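Local structure of surface layer protein (Geobacillus stearothermophilus, 4UJ8) at residues S188-V193 and L208-A213; V216-V221 and I233-P238. The protein probably self-assembles into the crystalline surface layer that coats the bacterial cell, this calcium-binding piece comprising its domains 6 and 7. All blocks are in the same frame, centred on the assembly; numbering follows the deposited sequence.

Contact 1. Residues S188-V193 and L208-A213; sequences SVIGSV and LAVKKA
The backbones of Val-189 and Lys-211 are joined by one nearly straight hydrogen bond, from Lys-211 N to Val-189 O, at 2.7 Å and an N-H...O angle of 176°. Both segments belong to the long connection between strands 179-184 and 214-222 of a small mixed beta sheet. The connection folds back on itself here without forming a regular strand pair. The amide sits 23° out of the plane of the Val-189 carbonyl. Two residues along each segment, at Gly-191 and Ala-209, a water bridges the backbones. It accepts from Gly-191 N at 2.7 Å and donates to Ala-209 O at 2.6 Å.

Beside these polar links the apolar side chains pack together. Ile-190 takes part with both of its branches. CG2, anti to the backbone N because chi1 is -70°, meets Leu-208 CD2 at 4.0 Å. CG1 lies beside the backbone of Val-210. Leu-208 CD2 also touches Val-193 CG2 at 3.8 Å, and those two side chains cross at about a right angle. Ile-190 further packs on Val-216 and Val-235 of the sheet. Replacing Ile-190 with alanine removes both branches and is likely to open a gap next to Leu-208, taking away one of the two side chains that pack on its CD2 in this contact.

The lysines lie along the outer side. The aliphatic part of Lys-211 runs past the Ser-188 carbonyl, with CB 3.2 Å from Ser-188 O. Its NZ is held by the carbonyl of Thr-187. Ser-188 OG is bonded to Asp-186. The end of Lys-212 also comes close to this hydroxyl, with CE 3.1 Å from Ser-188 OG.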
ATOM      1  N   SER A 188     -10.394  26.102  23.892  1.00 20.43           N
ATOM      2  CA  SER A 188     -11.182  25.963  25.117  1.00 16.99           C
ATOM      3  C   SER A 188     -12.575  25.417  24.809  1.00 22.67           C
ATOM      4  O   SER A 188     -13.273  24.956  25.706  1.00 22.75           O
ATOM      5  CB  SER A 188     -11.270  27.298  25.865  1.00 24.66           C
ATOM      6  OG  SER A 188     -12.183  28.189  25.255  1.00 25.89           O
ATOM      7  N   VAL A 189     -12.975  25.471  23.540  1.00 16.50           N
ATOM      8  CA  VAL A 189     -14.281  24.963  23.124  1.00 18.68           C
ATOM      9  C   VAL A 189     -14.142  23.533  22.616  1.00 20.89           C
ATOM     10  O   VAL A 189     -14.827  22.625  23.093  1.00 19.49           O
ATOM     11  CB  VAL A 189     -14.918  25.853  22.041  1.00 16.66           C
ATOM     12  CG1 VAL A 189     -16.207  25.236  21.506  1.00 18.07           C
ATOM     13  CG2 VAL A 189     -15.174  27.264  22.587  1.00 18.89           C
ATOM     14  N   ILE A 190     -13.243  23.350  21.650  1.00 14.02           N
ATOM     15  CA  ILE A 190     -12.838  22.035  21.164  1.00 14.35           C
ATOM     16  C   ILE A 190     -11.334  22.068  21.032  1.00 13.51           C
ATOM     17  O   ILE A 190     -10.790  23.009  20.448  1.00 18.72           O
ATOM     18  CB  ILE A 190     -13.479  21.679  19.802  1.00 14.63           C
ATOM     19  CG1 ILE A 190     -14.978  21.421  19.976  1.00 15.20           C
ATOM     20  CG2 ILE A 190     -12.790  20.448  19.173  1.00 14.69           C
ATOM     21  CD1 ILE A 190     -15.750  21.317  18.666  1.00 13.89           C
ATOM     22  N   GLY A 191     -10.655  21.071  21.587  1.00 16.15           N
ATOM     23  CA  GLY A 191      -9.208  20.989  21.512  1.00 12.96           C
ATOM     24  C   GLY A 191      -8.695  20.745  20.097  1.00 16.95           C
ATOM     25  O   GLY A 191      -9.356  20.107  19.288  1.00 15.65           O
ATOM     26  N   SER A 192      -7.530  21.288  19.783  1.00 13.50           N
ATOM     27  CA  SER A 192      -6.876  20.974  18.523  1.00 18.10           C
ATOM     28  C   SER A 192      -6.382  19.536  18.591  1.00 15.37           C
ATOM     29  O   SER A 192      -6.225  18.979  19.684  1.00 17.05           O
ATOM     30  CB  SER A 192      -5.720  21.944  18.242  1.00 16.68           C
ATOM     31  OG  SER A 192      -6.207  23.243  17.950  1.00 14.85           O
ATOM     32  N   VAL A 193      -6.165  18.921  17.431  1.00 15.45           N
ATOM     33  CA  VAL A 193      -5.605  17.570  17.383  1.00 15.74           C
ATOM     34  C   VAL A 193      -4.266  17.566  16.650  1.00 15.89           C
ATOM     35  O   VAL A 193      -4.200  17.886  15.456  1.00 16.81           O
ATOM     36  CB  VAL A 193      -6.556  16.576  16.693  1.00 15.86           C
ATOM     37  CG1 VAL A 193      -5.893  15.191  16.592  1.00 16.22           C
ATOM     38  CG2 VAL A 193      -7.874  16.488  17.434  1.00 17.15           C
ATOM     39  N   LEU A 208     -12.991  14.675  19.030  1.00 13.78           N
ATOM     40  CA  LEU A 208     -13.203  16.121  19.003  1.00 12.59           C
ATOM     41  C   LEU A 208     -14.187  16.511  20.098  1.00 11.57           C
ATOM     42  O   LEU A 208     -15.276  17.040  19.834  1.00 14.63           O
ATOM     43  CB  LEU A 208     -13.705  16.580  17.633  1.00 12.11           C
ATOM     44  CG  LEU A 208     -12.658  16.493  16.516  1.00 11.91           C
ATOM     45  CD1 LEU A 208     -13.300  16.768  15.181  1.00 14.39           C
ATOM     46  CD2 LEU A 208     -11.520  17.468  16.779  1.00 14.93           C
ATOM     47  N   ALA A 209     -13.792  16.240  21.333  1.00 13.85           N
ATOM     48  CA  ALA A 209     -14.652  16.477  22.487  1.00 12.11           C
ATOM     49  C   ALA A 209     -14.964  17.958  22.681  1.00 14.57           C
ATOM     50  O   ALA A 209     -14.095  18.814  22.499  1.00 17.51           O
ATOM     51  CB  ALA A 209     -14.000  15.914  23.741  1.00 13.29           C
ATOM     52  N   VAL A 210     -16.215  18.244  23.032  1.00 12.27           N
ATOM     53  CA  VAL A 210     -16.668  19.597  23.348  1.00 16.49           C
ATOM     54  C   VAL A 210     -16.357  19.870  24.807  1.00 18.80           C
ATOM     55  O   VAL A 210     -16.747  19.102  25.686  1.00 15.31           O
ATOM     56  CB  VAL A 210     -18.181  19.782  23.084  1.00 18.18           C
ATOM     57  CG1 VAL A 210     -18.655  21.178  23.516  1.00 15.44           C
ATOM     58  CG2 VAL A 210     -18.493  19.537  21.614  1.00 20.55           C
ATOM     59  N   LYS A 211     -15.624  20.943  25.062  1.00 21.54           N
ATOM     60  CA  LYS A 211     -15.244  21.286  26.429  1.00 22.79           C
ATOM     61  C   LYS A 211     -16.260  22.240  27.049  1.00 24.96           C
ATOM     62  O   LYS A 211     -16.516  22.182  28.252  1.00 27.24           O
ATOM     63  CB  LYS A 211     -13.842  21.897  26.459  1.00 23.69           C
ATOM     64  CG  LYS A 211     -12.724  20.933  26.063  1.00 18.70           C
ATOM     65  CD  LYS A 211     -11.468  21.698  25.642  1.00 23.18           C
ATOM     66  CE  LYS A 211     -10.192  21.006  26.098  1.00 26.53           C
ATOM     67  NZ  LYS A 211      -8.968  21.799  25.743  1.00 23.97           N
ATOM     68  N   LYS A 212     -16.830  23.113  26.226  1.00 24.51           N
ATOM     69  CA  LYS A 212     -17.876  24.036  26.662  1.00 27.17           C
ATOM     70  C   LYS A 212     -18.651  24.505  25.440  1.00 26.06           C
ATOM     71  O   LYS A 212     -18.173  24.371  24.316  1.00 21.50           O
ATOM     72  CB  LYS A 212     -17.282  25.232  27.414  1.00 26.19           C
ATOM     73  CG  LYS A 212     -16.730  26.320  26.513  1.00 29.55           C
ATOM     74  CD  LYS A 212     -16.247  27.530  27.308  1.00 29.04           C
ATOM     75  CE  LYS A 212     -14.862  27.948  26.836  1.00 29.41           C
ATOM     76  NZ  LYS A 212     -14.405  29.246  27.404  1.00 35.82           N
ATOM     77  N   ALA A 213     -19.846  25.044  25.652  1.00 22.05           N
ATOM     78  CA  ALA A 213     -20.672  25.491  24.539  1.00 21.31           C
ATOM     79  C   ALA A 213     -19.979  26.611  23.785  1.00 22.31           C
ATOM     80  O   ALA A 213     -19.310  27.446  24.387  1.00 22.95           O
ATOM     81  CB  ALA A 213     -22.037  25.952  25.030  1.00 26.52           C
TER
HETATM   82  O   HOH W   1     -11.499  18.714  22.656  1.00 16.30           O

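Contact 2. Residues V216-V221 and I233-P238; sequences VTLTLV and ITVKAP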
ATOM      1  N   VAL A 216     -16.529  27.193  16.949  1.00 15.20           N
ATOM      2  CA  VAL A 216     -15.139  27.234  16.528  1.00 15.91           C
ATOM      3  C   VAL A 216     -15.020  26.936  15.051  1.00 17.34           C
ATOM      4  O   VAL A 216     -15.937  26.397  14.440  1.00 20.28           O
ATOM      5  CB  VAL A 216     -14.263  26.217  17.285  1.00 19.87           C
ATOM      6  CG1 VAL A 216     -14.125  26.596  18.734  1.00 20.24           C
ATOM      7  CG2 VAL A 216     -14.830  24.802  17.151  1.00 16.84           C
ATOM      8  N   THR A 217     -13.872  27.291  14.488  1.00 16.82           N
ATOM      9  CA  THR A 217     -13.510  26.849  13.154  1.00 17.12           C
ATOM     10  C   THR A 217     -12.469  25.772  13.316  1.00 13.11           C
ATOM     11  O   THR A 217     -11.456  25.991  13.974  1.00 13.73           O
ATOM     12  CB  THR A 217     -12.946  27.989  12.303  1.00 16.17           C
ATOM     13  OG1 THR A 217     -13.969  28.970  12.117  1.00 18.41           O
ATOM     14  CG2 THR A 217     -12.476  27.472  10.945  1.00 15.16           C
ATOM     15  N   LEU A 218     -12.738  24.595  12.747  1.00 12.88           N
ATOM     16  CA  LEU A 218     -11.764  23.522  12.713  1.00 13.20           C
ATOM     17  C   LEU A 218     -11.121  23.481  11.335  1.00 12.57           C
ATOM     18  O   LEU A 218     -11.815  23.404  10.321  1.00 14.62           O
ATOM     19  CB  LEU A 218     -12.420  22.175  13.035  1.00 14.42           C
ATOM     20  CG  LEU A 218     -13.003  22.018  14.445  1.00 13.07           C
ATOM     21  CD1 LEU A 218     -13.443  20.574  14.695  1.00 15.40           C
ATOM     22  CD2 LEU A 218     -11.995  22.444  15.498  1.00  9.51           C
ATOM     23  N   THR A 219      -9.798  23.558  11.303  1.00 11.95           N
ATOM     24  CA  THR A 219      -9.067  23.492  10.045  1.00 15.26           C
ATOM     25  C   THR A 219      -8.299  22.182   9.978  1.00  9.57           C
ATOM     26  O   THR A 219      -7.399  21.915  10.784  1.00 12.48           O
ATOM     27  CB  THR A 219      -8.089  24.670   9.869  1.00 11.44           C
ATOM     28  OG1 THR A 219      -8.781  25.902  10.086  1.00 12.18           O
ATOM     29  CG2 THR A 219      -7.491  24.673   8.464  1.00 12.98           C
ATOM     30  N   LEU A 220      -8.680  21.362   9.012  1.00 15.31           N
ATOM     31  CA  LEU A 220      -7.989  20.109   8.750  1.00 15.06           C
ATOM     32  C   LEU A 220      -6.779  20.373   7.873  1.00 13.95           C
ATOM     33  O   LEU A 220      -6.903  21.037   6.849  1.00 14.99           O
ATOM     34  CB  LEU A 220      -8.927  19.114   8.061  1.00 16.85           C
ATOM     35  CG  LEU A 220     -10.037  18.434   8.863  1.00 15.48           C
ATOM     36  CD1 LEU A 220     -11.051  19.417   9.442  1.00 17.47           C
ATOM     37  CD2 LEU A 220     -10.732  17.416   7.966  1.00 16.00           C
ATOM     38  N   VAL A 221      -5.614  19.883   8.282  1.00 12.10           N
ATOM     39  CA  VAL A 221      -4.394  20.059   7.493  1.00 14.66           C
ATOM     40  C   VAL A 221      -3.881  18.690   7.069  1.00 16.00           C
ATOM     41  O   VAL A 221      -3.800  17.774   7.886  1.00 15.28           O
ATOM     42  CB  VAL A 221      -3.300  20.817   8.273  1.00 12.01           C
ATOM     43  CG1 VAL A 221      -2.019  20.914   7.459  1.00 14.43           C
ATOM     44  CG2 VAL A 221      -3.792  22.203   8.625  1.00 14.39           C
ATOM     45  N   ILE A 233     -13.883  23.953   8.595  1.00 15.13           N
ATOM     46  CA  ILE A 233     -15.285  23.740   8.911  1.00 14.65           C
ATOM     47  C   ILE A 233     -15.627  24.415  10.244  1.00 12.43           C
ATOM     48  O   ILE A 233     -14.953  24.199  11.254  1.00 15.77           O
ATOM     49  CB  ILE A 233     -15.616  22.240   8.993  1.00 12.80           C
ATOM     50  CG1 ILE A 233     -15.300  21.555   7.659  1.00 12.64           C
ATOM     51  CG2 ILE A 233     -17.079  22.041   9.366  1.00 14.35           C
ATOM     52  CD1 ILE A 233     -15.236  20.026   7.734  1.00  8.54           C
ATOM     53  N   THR A 234     -16.665  25.244  10.224  1.00 14.93           N
ATOM     54  CA  THR A 234     -17.175  25.875  11.435  1.00 14.75           C
ATOM     55  C   THR A 234     -18.081  24.894  12.170  1.00 14.49           C
ATOM     56  O   THR A 234     -18.957  24.281  11.560  1.00 16.27           O
ATOM     57  CB  THR A 234     -17.954  27.164  11.119  1.00 18.69           C
ATOM     58  OG1 THR A 234     -17.101  28.082  10.420  1.00 23.91           O
ATOM     59  CG2 THR A 234     -18.465  27.817  12.403  1.00 17.18           C
ATOM     60  N   VAL A 235     -17.862  24.745  13.471  1.00 16.08           N
ATOM     61  CA  VAL A 235     -18.649  23.826  14.281  1.00 14.10           C
ATOM     62  C   VAL A 235     -19.381  24.604  15.362  1.00 14.42           C
ATOM     63  O   VAL A 235     -18.745  25.263  16.176  1.00 13.41           O
ATOM     64  CB  VAL A 235     -17.776  22.749  14.955  1.00 16.60           C
ATOM     65  CG1 VAL A 235     -18.648  21.819  15.806  1.00 15.55           C
ATOM     66  CG2 VAL A 235     -16.981  21.941  13.910  1.00 12.94           C
ATOM     67  N   LYS A 236     -20.706  24.528  15.381  1.00 15.18           N
ATOM     68  CA  LYS A 236     -21.440  25.099  16.502  1.00 15.84           C
ATOM     69  C   LYS A 236     -21.830  24.037  17.518  1.00 18.96           C
ATOM     70  O   LYS A 236     -22.481  23.048  17.186  1.00 14.01           O
ATOM     71  CB  LYS A 236     -22.692  25.832  16.039  1.00 16.81           C
ATOM     72  CG  LYS A 236     -23.461  26.427  17.209  1.00 24.39           C
ATOM     73  CD  LYS A 236     -24.573  27.349  16.768  1.00 25.70           C
ATOM     74  CE  LYS A 236     -25.134  28.111  17.956  1.00 26.79           C
ATOM     75  NZ  LYS A 236     -26.241  29.031  17.540  1.00 30.91           N
ATOM     76  N   ALA A 237     -21.429  24.264  18.762  1.00 15.69           N
ATOM     77  CA  ALA A 237     -21.772  23.372  19.857  1.00 26.26           C
ATOM     78  C   ALA A 237     -22.668  24.135  20.825  1.00 27.51           C
ATOM     79  O   ALA A 237     -22.184  24.771  21.756  1.00 27.92           O
ATOM     80  CB  ALA A 237     -20.508  22.853  20.549  1.00 20.55           C
ATOM     81  N   PRO A 238     -23.989  24.095  20.586  1.00 32.57           N
ATOM     82  CA  PRO A 238     -24.938  24.934  21.327  1.00 37.13           C
ATOM     83  C   PRO A 238     -25.069  24.514  22.791  1.00 38.64           C
ATOM     84  O   PRO A 238     -24.684  23.391  23.139  1.00 27.87           O
ATOM     85  CB  PRO A 238     -26.256  24.729  20.572  1.00 36.24           C
ATOM     86  CG  PRO A 238     -26.119  23.399  19.921  1.00 37.03           C
ATOM     87  CD  PRO A 238     -24.657  23.231  19.597  1.00 31.57           C
TER
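Leu-218 and Val-235 pack together on the buried face of an antiparallel beta hairpin, built from strands 214-222 and 231-237. The two side chains meet at an oblique angle, diagonally across the strands. Leu-218 CD1 touches Val-235 CG2 at 3.9 Å. With Val-235 CG1 anti to the backbone N (chi1 179°), CG2 falls beside that N, where it meets the leucine. Val-216 and Ile-233 lie on the same face. Val-216 CG2 comes to 4.2 Å from Val-235 CB.

The other face carries Thr-217 and Thr-234, a non-hydrogen-bonded pair whose CA atoms are 4.2 Å apart. Their side chains lean across each other, with Thr-217 OG1 3.7 Å from Thr-234 OG1. Thr-234 CG2 rests against the Val-216 carbonyl, at 3.5 Å from its O.

Hydrogen-bonded pairs flank the threonines. Val-216 and Val-235 exchange two backbone bonds, and so do Leu-218 and Ile-233. The bond from Val-235 N to Val-216 O is 2.7 Å long and lies nearly along the C=O axis. Thr-234 CA adds a CA-H...O contact to the same oxygen, at 3.3 Å. The short segments run at 141° to each other, 39° from exactly antiparallel, as expected of twisted strands.

The hairpin forms the middle of a four-stranded mixed sheet. Strand 179-184 pairs with 214-222 on one side, and strand 130-132 runs parallel to 231-237 on the other. Leu-218 reaches Ile-182 of the first edge strand, and Val-235 reaches Ile-131 of the second.

How the contacts relate
Contact 1 comes first along the chain, and both its segments precede those of contact 2. The two centres are 10 Å apart and lie about 34 and 31 Å from the centre of the elongated chain. Contact 1 folds up the connection leading from strand 179-184 into strand 214-222. Contact 2 pairs that strand with 231-237. The folded connection then packs on the buried face of the hairpin: Val-189 CB meets Val-216 CG1 at 3.5 Å, and Leu-208 CD1 meets Leu-218 CD1 at 3.8 Å. Val-210 reaches Ala-237. Loop and sheet thus share one apolar core in the C-terminal part of this fragment, away from its calcium sites.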